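Local coordinates for UDP-galactopyranose mutase (PDB 3MJ4), which probably interconverts UDP-galactopyranose and UDP-galactofuranose, using FAD as cofactor, at residues 177-182 with 296-301; 278-283 with 322-327. All blocks are in the same frame, centred on the assembly; numbering follows the deposited sequence.

Contact 1 (177-182 with 296-301); sequences RGYTRK and NYPNDY. With UDP (uridine-5'-diphosphate), chain L.
Tyr179, on the helix 159-184, and Asn296, where strand 294-296 runs out into a loop, meet beside the uracil of UDP and form part of the uridine pocket of this flavoenzyme. Face contact comes first: the uracil covers one face of the Tyr179 ring, with UDP C4 3.6 Å above the ring plane and over its centre. The CG of Tyr179 stands anti to the backbone N (chi1 -178°), which carries the ring off the helix, one face to the base and its edge to the loop. Pro298 CA comes in at that edge, and Pro298 CB packs against Tyr179 CB at 3.8 Å. Polar bonds then fix the nucleotide. Asn296 ND2 donates to UDP O4 over 2.9 Å, in a bent bond of 133°, while the ribose O2' of UDP donates to Thr180 OG1 at 2.8 Å. Gly178 N and Asn299 OD1 share a water, weakly bound on the glycine side, and Asn299 ND2 reaches Lys174 O. Further along the helix, loop carbonyls hold the Lys182 ammonium. Its chain bends at chi3, and NZ donates to Tyr301 O at 2.7 Å and to Tyr303 O; its bond to Tyr297 O, 2.8 Å long, runs almost straight out from that carbonyl.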
loop_
_atom_site.group_PDB
_atom_site.type_symbol
_atom_site.label_atom_id
_atom_site.label_comp_id
_atom_site.label_asym_id
_atom_site.label_seq_id
_atom_site.Cartn_x
_atom_site.Cartn_y
_atom_site.Cartn_z
ATOM N N ARG A 177 -15.561 -9.966 34.357
ATOM C CA ARG A 177 -15.278 -8.826 35.207
ATOM C C ARG A 177 -13.904 -8.262 34.922
ATOM O O ARG A 177 -13.771 -7.115 34.530
ATOM C CB ARG A 177 -15.432 -9.184 36.688
ATOM C CG ARG A 177 -15.062 -8.038 37.633
ATOM C CD ARG A 177 -15.565 -8.263 39.056
ATOM N NE ARG A 177 -14.933 -9.425 39.676
ATOM C CZ ARG A 177 -14.147 -9.381 40.750
ATOM N NH1 ARG A 177 -13.887 -8.216 41.337
ATOM N NH2 ARG A 177 -13.617 -10.500 41.235
ATOM N N GLY A 178 -12.876 -9.070 35.099
ATOM C CA GLY A 178 -11.523 -8.569 34.957
ATOM C C GLY A 178 -11.225 -8.032 33.571
ATOM O O GLY A 178 -10.526 -7.027 33.412
ATOM N N TYR A 179 -11.747 -8.727 32.565
ATOM C CA TYR A 179 -11.437 -8.428 31.179
ATOM C C TYR A 179 -12.024 -7.058 30.859
ATOM O O TYR A 179 -11.361 -6.177 30.301
ATOM C CB TYR A 179 -12.034 -9.500 30.246
ATOM C CG TYR A 179 -11.709 -9.275 28.785
ATOM C CD1 TYR A 179 -10.627 -9.902 28.197
ATOM C CD2 TYR A 179 -12.465 -8.409 28.000
ATOM C CE1 TYR A 179 -10.306 -9.694 26.859
ATOM C CE2 TYR A 179 -12.150 -8.188 26.649
ATOM C CZ TYR A 179 -11.070 -8.840 26.090
ATOM O OH TYR A 179 -10.733 -8.650 24.771
ATOM N N THR A 180 -13.290 -6.915 31.222
ATOM C CA THR A 180 -14.027 -5.690 31.037
ATOM C C THR A 180 -13.401 -4.549 31.815
ATOM O O THR A 180 -13.104 -3.511 31.233
ATOM C CB THR A 180 -15.466 -5.880 31.460
ATOM O OG1 THR A 180 -16.007 -6.992 30.738
ATOM C CG2 THR A 180 -16.264 -4.617 31.171
ATOM N N ARG A 181 -13.186 -4.722 33.114
ATOM C CA ARG A 181 -12.485 -3.692 33.880
ATOM C C ARG A 181 -11.232 -3.244 33.125
ATOM O O ARG A 181 -10.863 -2.070 33.160
ATOM C CB ARG A 181 -12.101 -4.173 35.291
ATOM C CG ARG A 181 -13.236 -4.129 36.315
ATOM C CD ARG A 181 -12.759 -4.310 37.764
ATOM N NE ARG A 181 -13.913 -4.412 38.654
ATOM C CZ ARG A 181 -13.956 -5.135 39.773
ATOM N NH1 ARG A 181 -12.901 -5.843 40.169
ATOM N NH2 ARG A 181 -15.070 -5.165 40.496
ATOM N N LYS A 182 -10.593 -4.175 32.428
ATOM C CA LYS A 182 -9.307 -3.916 31.786
ATOM C C LYS A 182 -9.417 -3.258 30.396
ATOM O O LYS A 182 -8.540 -2.487 29.988
ATOM C CB LYS A 182 -8.506 -5.217 31.710
ATOM C CG LYS A 182 -7.174 -5.070 31.028
ATOM C CD LYS A 182 -6.171 -6.124 31.478
ATOM C CE LYS A 182 -6.584 -7.534 31.078
ATOM N NZ LYS A 182 -5.405 -8.427 31.118
ATOM N N ASN A 296 -7.334 -14.676 24.755
ATOM C CA ASN A 296 -7.755 -13.592 25.648
ATOM C C ASN A 296 -7.203 -13.800 27.051
ATOM O O ASN A 296 -7.123 -14.943 27.513
ATOM C CB ASN A 296 -9.288 -13.496 25.740
ATOM C CG ASN A 296 -9.917 -12.758 24.561
ATOM O OD1 ASN A 296 -9.219 -12.171 23.739
ATOM N ND2 ASN A 296 -11.250 -12.789 24.479
ATOM N N TYR A 297 -6.848 -12.703 27.733
ATOM C CA TYR A 297 -6.349 -12.761 29.106
ATOM C C TYR A 297 -7.160 -11.904 30.076
ATOM O O TYR A 297 -6.797 -10.776 30.375
ATOM C CB TYR A 297 -4.897 -12.314 29.169
ATOM C CG TYR A 297 -3.946 -13.214 28.448
ATOM C CD1 TYR A 297 -3.638 -12.995 27.114
ATOM C CD2 TYR A 297 -3.341 -14.281 29.097
ATOM C CE1 TYR A 297 -2.755 -13.825 26.441
ATOM C CE2 TYR A 297 -2.457 -15.115 28.434
ATOM C CZ TYR A 297 -2.170 -14.886 27.104
ATOM O OH TYR A 297 -1.293 -15.702 26.429
ATOM N N PRO A 298 -8.248 -12.455 30.607
ATOM C CA PRO A 298 -9.106 -11.697 31.515
ATOM C C PRO A 298 -8.501 -11.415 32.894
ATOM O O PRO A 298 -8.951 -10.486 33.564
ATOM C CB PRO A 298 -10.321 -12.615 31.671
ATOM C CG PRO A 298 -10.269 -13.516 30.493
ATOM C CD PRO A 298 -8.825 -13.761 30.279
ATOM N N ASN A 299 -7.515 -12.197 33.327
ATOM C CA ASN A 299 -7.082 -12.111 34.731
ATOM C C ASN A 299 -5.590 -11.908 34.955
ATOM O O ASN A 299 -5.121 -11.834 36.094
ATOM C CB ASN A 299 -7.600 -13.326 35.498
ATOM C CG ASN A 299 -9.082 -13.503 35.321
ATOM O OD1 ASN A 299 -9.845 -12.548 35.508
ATOM N ND2 ASN A 299 -9.504 -14.698 34.897
ATOM N N ASP A 300 -4.857 -11.791 33.859
ATOM C CA ASP A 300 -3.421 -11.671 33.904
ATOM C C ASP A 300 -3.039 -10.592 32.916
ATOM O O ASP A 300 -3.751 -10.373 31.931
ATOM C CB ASP A 300 -2.790 -12.978 33.430
ATOM C CG ASP A 300 -3.016 -14.143 34.394
ATOM O OD1 ASP A 300 -4.178 -14.568 34.612
ATOM O OD2 ASP A 300 -2.002 -14.670 34.901
ATOM N N TYR A 301 -1.921 -9.920 33.184
ATOM C CA TYR A 301 -1.267 -9.037 32.209
ATOM C C TYR A 301 -1.896 -7.671 31.935
ATOM O O TYR A 301 -3.115 -7.466 32.056
ATOM C CB TYR A 301 -1.050 -9.755 30.868
ATOM C CG TYR A 301 -0.167 -10.983 30.966
ATOM C CD1 TYR A 301 1.202 -10.858 31.102
ATOM C CD2 TYR A 301 -0.709 -12.264 30.917
ATOM C CE1 TYR A 301 1.997 -11.967 31.194
ATOM C CE2 TYR A 301 0.084 -13.363 31.000
ATOM C CZ TYR A 301 1.429 -13.214 31.147
ATOM O OH TYR A 301 2.230 -14.313 31.238
HETATM N N1 UDP L . -15.538 -9.740 26.976
HETATM C C2 UDP L . -15.059 -10.273 28.140
HETATM N N3 UDP L . -14.125 -11.285 28.103
HETATM C C4 UDP L . -13.691 -11.750 26.887
HETATM C C5 UDP L . -14.201 -11.187 25.724
HETATM C C6 UDP L . -15.327 -10.384 25.804
HETATM O O2 UDP L . -15.481 -9.821 29.199
HETATM O O4 UDP L . -12.863 -12.654 26.837
HETATM C "C1'" UDP L . -16.509 -8.663 27.101
HETATM C "C2'" UDP L . -15.688 -7.394 27.154
HETATM O "O2'" UDP L . -16.329 -6.461 27.987
HETATM C "C3'" UDP L . -15.715 -6.959 25.703
HETATM C "C4'" UDP L . -17.109 -7.371 25.296
HETATM O "O4'" UDP L . -17.279 -8.623 25.926
HETATM O "O3'" UDP L . -15.509 -5.591 25.505
HETATM C "C5'" UDP L . -17.262 -7.495 23.799
HETATM O "O5'" UDP L . -16.096 -8.067 23.272
HETATM P PA UDP L . -16.020 -8.361 21.702
HETATM O O1A UDP L . -17.335 -8.836 21.197
HETATM O O2A UDP L . -14.906 -9.303 21.387
HETATM O O3A UDP L . -15.781 -6.885 21.079
HETATM P PB UDP L . -14.288 -6.393 20.679
HETATM O O1B UDP L . -13.629 -6.029 21.963
HETATM O O2B UDP L . -14.312 -5.242 19.724
HETATM O O3B UDP L . -13.525 -7.515 20.053
HETATM O O HOH W 1 -12.474 -11.587 34.410
#

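Contact 2 (278-283 with 322-327); sequences EFRHET and VVYEYP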
loop_
_atom_site.group_PDB
_atom_site.type_symbol
_atom_site.label_atom_id
_atom_site.label_comp_id
_atom_site.label_asym_id
_atom_site.label_seq_id
_atom_site.Cartn_x
_atom_site.Cartn_y
_atom_site.Cartn_z
ATOM N N GLU A 278 -3.350 0.846 22.408
ATOM C CA GLU A 278 -1.991 0.744 21.883
ATOM C C GLU A 278 -1.791 -0.659 21.378
ATOM O O GLU A 278 -2.317 -1.620 21.946
ATOM C CB GLU A 278 -0.951 0.980 22.960
ATOM C CG GLU A 278 -0.816 2.403 23.428
ATOM C CD GLU A 278 0.359 2.541 24.362
ATOM O OE1 GLU A 278 0.257 3.304 25.353
ATOM O OE2 GLU A 278 1.377 1.857 24.095
ATOM N N PHE A 279 -1.013 -0.786 20.321
ATOM C CA PHE A 279 -0.710 -2.098 19.783
ATOM C C PHE A 279 0.777 -2.351 19.839
ATOM O O PHE A 279 1.550 -1.518 19.394
ATOM C CB PHE A 279 -1.200 -2.185 18.354
ATOM C CG PHE A 279 -2.661 -1.897 18.207
ATOM C CD1 PHE A 279 -3.098 -0.719 17.607
ATOM C CD2 PHE A 279 -3.605 -2.800 18.672
ATOM C CE1 PHE A 279 -4.449 -0.462 17.463
ATOM C CE2 PHE A 279 -4.961 -2.549 18.531
ATOM C CZ PHE A 279 -5.385 -1.383 17.927
ATOM N N ARG A 280 1.177 -3.478 20.416
ATOM C CA ARG A 280 2.573 -3.903 20.364
ATOM C C ARG A 280 2.713 -5.108 19.415
ATOM O O ARG A 280 2.233 -6.202 19.722
ATOM C CB ARG A 280 3.084 -4.250 21.761
ATOM C CG ARG A 280 4.578 -4.603 21.819
ATOM C CD ARG A 280 5.056 -4.844 23.263
ATOM N NE ARG A 280 4.251 -5.859 23.948
ATOM C CZ ARG A 280 4.622 -7.125 24.092
ATOM N NH1 ARG A 280 5.796 -7.508 23.612
ATOM N NH2 ARG A 280 3.836 -8.006 24.714
ATOM N N HIS A 281 3.349 -4.895 18.262
ATOM C CA HIS A 281 3.525 -5.954 17.260
ATOM C C HIS A 281 4.849 -6.647 17.472
ATOM O O HIS A 281 5.824 -6.025 17.873
ATOM C CB HIS A 281 3.438 -5.415 15.820
ATOM C CG HIS A 281 2.091 -4.876 15.468
ATOM N ND1 HIS A 281 1.105 -5.654 14.897
ATOM C CD2 HIS A 281 1.544 -3.651 15.652
ATOM C CE1 HIS A 281 0.016 -4.922 14.722
ATOM N NE2 HIS A 281 0.257 -3.703 15.171
ATOM N N GLU A 282 4.876 -7.946 17.232
ATOM C CA GLU A 282 6.113 -8.691 17.361
ATOM C C GLU A 282 6.188 -9.823 16.366
ATOM O O GLU A 282 5.166 -10.410 15.975
ATOM C CB GLU A 282 6.297 -9.217 18.784
ATOM C CG GLU A 282 7.259 -8.370 19.590
ATOM C CD GLU A 282 6.645 -7.935 20.885
ATOM O OE1 GLU A 282 6.058 -8.824 21.546
ATOM O OE2 GLU A 282 6.732 -6.724 21.230
ATOM N N THR A 283 7.408 -10.112 15.943
ATOM C CA THR A 283 7.643 -11.246 15.064
ATOM C C THR A 283 8.497 -12.287 15.769
ATOM O O THR A 283 9.500 -11.961 16.392
ATOM C CB THR A 283 8.317 -10.818 13.741
ATOM O OG1 THR A 283 7.537 -9.788 13.115
ATOM C CG2 THR A 283 8.431 -12.008 12.787
ATOM N N VAL A 322 2.527 -11.435 15.613
ATOM C CA VAL A 322 1.457 -11.320 16.578
ATOM C C VAL A 322 1.320 -9.885 17.066
ATOM O O VAL A 322 2.276 -9.097 17.009
ATOM C CB VAL A 322 1.738 -12.187 17.812
ATOM C CG1 VAL A 322 1.904 -13.650 17.413
ATOM C CG2 VAL A 322 2.961 -11.652 18.558
ATOM N N VAL A 323 0.129 -9.550 17.555
ATOM C CA VAL A 323 -0.067 -8.246 18.137
ATOM C C VAL A 323 -0.684 -8.374 19.516
ATOM O O VAL A 323 -1.642 -9.120 19.697
ATOM C CB VAL A 323 -0.909 -7.316 17.234
ATOM C CG1 VAL A 323 -2.267 -7.918 16.962
ATOM C CG2 VAL A 323 -1.039 -5.947 17.891
ATOM N N TYR A 324 -0.102 -7.664 20.483
ATOM C CA TYR A 324 -0.647 -7.570 21.833
ATOM C C TYR A 324 -1.422 -6.265 21.971
ATOM O O TYR A 324 -0.955 -5.222 21.536
ATOM C CB TYR A 324 0.474 -7.630 22.869
ATOM C CG TYR A 324 1.196 -8.963 22.953
ATOM C CD1 TYR A 324 0.793 -9.937 23.861
ATOM C CD2 TYR A 324 2.295 -9.240 22.142
ATOM C CE1 TYR A 324 1.462 -11.153 23.951
ATOM C CE2 TYR A 324 2.961 -10.442 22.220
ATOM C CZ TYR A 324 2.538 -11.400 23.125
ATOM O OH TYR A 324 3.194 -12.613 23.202
ATOM N N GLU A 325 -2.615 -6.320 22.548
ATOM C CA GLU A 325 -3.455 -5.125 22.649
ATOM C C GLU A 325 -3.451 -4.540 24.054
ATOM O O GLU A 325 -3.659 -5.255 25.028
ATOM C CB GLU A 325 -4.895 -5.427 22.215
ATOM C CG GLU A 325 -5.091 -5.510 20.697
ATOM C CD GLU A 325 -6.379 -6.211 20.302
ATOM O OE1 GLU A 325 -6.289 -7.173 19.505
ATOM O OE2 GLU A 325 -7.472 -5.811 20.786
ATOM N N TYR A 326 -3.220 -3.233 24.149
ATOM C CA TYR A 326 -3.288 -2.531 25.428
ATOM C C TYR A 326 -4.354 -1.434 25.408
ATOM O O TYR A 326 -4.215 -0.415 24.728
ATOM C CB TYR A 326 -1.944 -1.909 25.763
ATOM C CG TYR A 326 -0.815 -2.889 25.893
ATOM C CD1 TYR A 326 -0.248 -3.483 24.769
ATOM C CD2 TYR A 326 -0.301 -3.214 27.135
ATOM C CE1 TYR A 326 0.795 -4.381 24.885
ATOM C CE2 TYR A 326 0.737 -4.117 27.269
ATOM C CZ TYR A 326 1.287 -4.698 26.144
ATOM O OH TYR A 326 2.342 -5.567 26.280
ATOM N N PRO A 327 -5.432 -1.643 26.162
ATOM C CA PRO A 327 -6.462 -0.621 26.338
ATOM C C PRO A 327 -5.855 0.704 26.832
ATOM O O PRO A 327 -5.027 0.692 27.740
ATOM C CB PRO A 327 -7.355 -1.222 27.420
ATOM C CG PRO A 327 -7.119 -2.679 27.323
ATOM C CD PRO A 327 -5.680 -2.828 26.992
HETATM O O HOH W 2 2.062 -8.255 13.957
#
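Strands 278-283 and 322-327 run antiparallel, 4.6 Å apart at their axes, and are joined in a regular ladder in which Glu278–Tyr326, Arg280–Tyr324 and Glu282–Val322 are hydrogen-bonded pairs and Phe279–Glu325 and His281–Val323 are non-hydrogen-bonded. They form one margin of the mixed sheet within this chain, strand 274-284 being outermost. On the face with Arg280, its guanidinium lies nearly flat over the Tyr324 ring, the planes 17° apart; NH2 of Arg280 comes nearest, 3.2 Å from Tyr324 CD2, and the cation-pi contact is off-centre. The arginine leaves the backbone with CG anti to N (chi1 -175°), then bends at chi3, which brings NE to within 3.0 Å of Tyr326 OH in a bent hydrogen bond; NH2 adds a weak one to the same oxygen. The guanidinium and the Tyr326 ring are steeply inclined, 67° apart. Replacing Arg280 with an alanine would probably uncover the Tyr324 face and leave the Tyr326 hydroxyl without either of these donors. Glu278 instead turns its carboxylate to a salt bridge with Arg328. On the face with Phe279, the aromatic ring presents its edge to Glu325 CG, 3.7 Å from Phe279 CE2, and lies close to the bound FAD. Glu325 itself touches Arg305, a UDP-galactose-binding residue on the neighbouring strand 305-308, so this face of the sheet borders the substrate pocket. Next along this face, Val323 places CG2 over the imidazole of His281, 3.7 Å from the ring centroid, as a CH-pi contact. Both nitrogens of that imidazole have partners: NE2 bonds to Pro81 O, and ND1 meets a water, 2.9 Å from ND1 of His281, that donates a weak bond to Val322 O.

Overall arrangement
From the N terminus, the chain lays down the first strands of the Rossmann-like FAD-binding part, later completed by strands 235-239, 255-257 and 359-361, before helix 159-184, which carries residues 177-182. Strand 274-284 follows, bringing in 278-283. Contact 1 closes when the loop 296-301, between strands 294-296 and 305-308, returns to the helix after 113 intervening residues. Contact 2 closes a shorter loop of 38 residues, when strand 320-336 pairs with 274-284. The segments alternate, so the two loops cross rather than nest. Contact 1 ties the helix to the mixed sheet at the uridine end, contact 2 builds that sheet's margin near FAD, and they touch where Lys182 O packs on Pro327 CG.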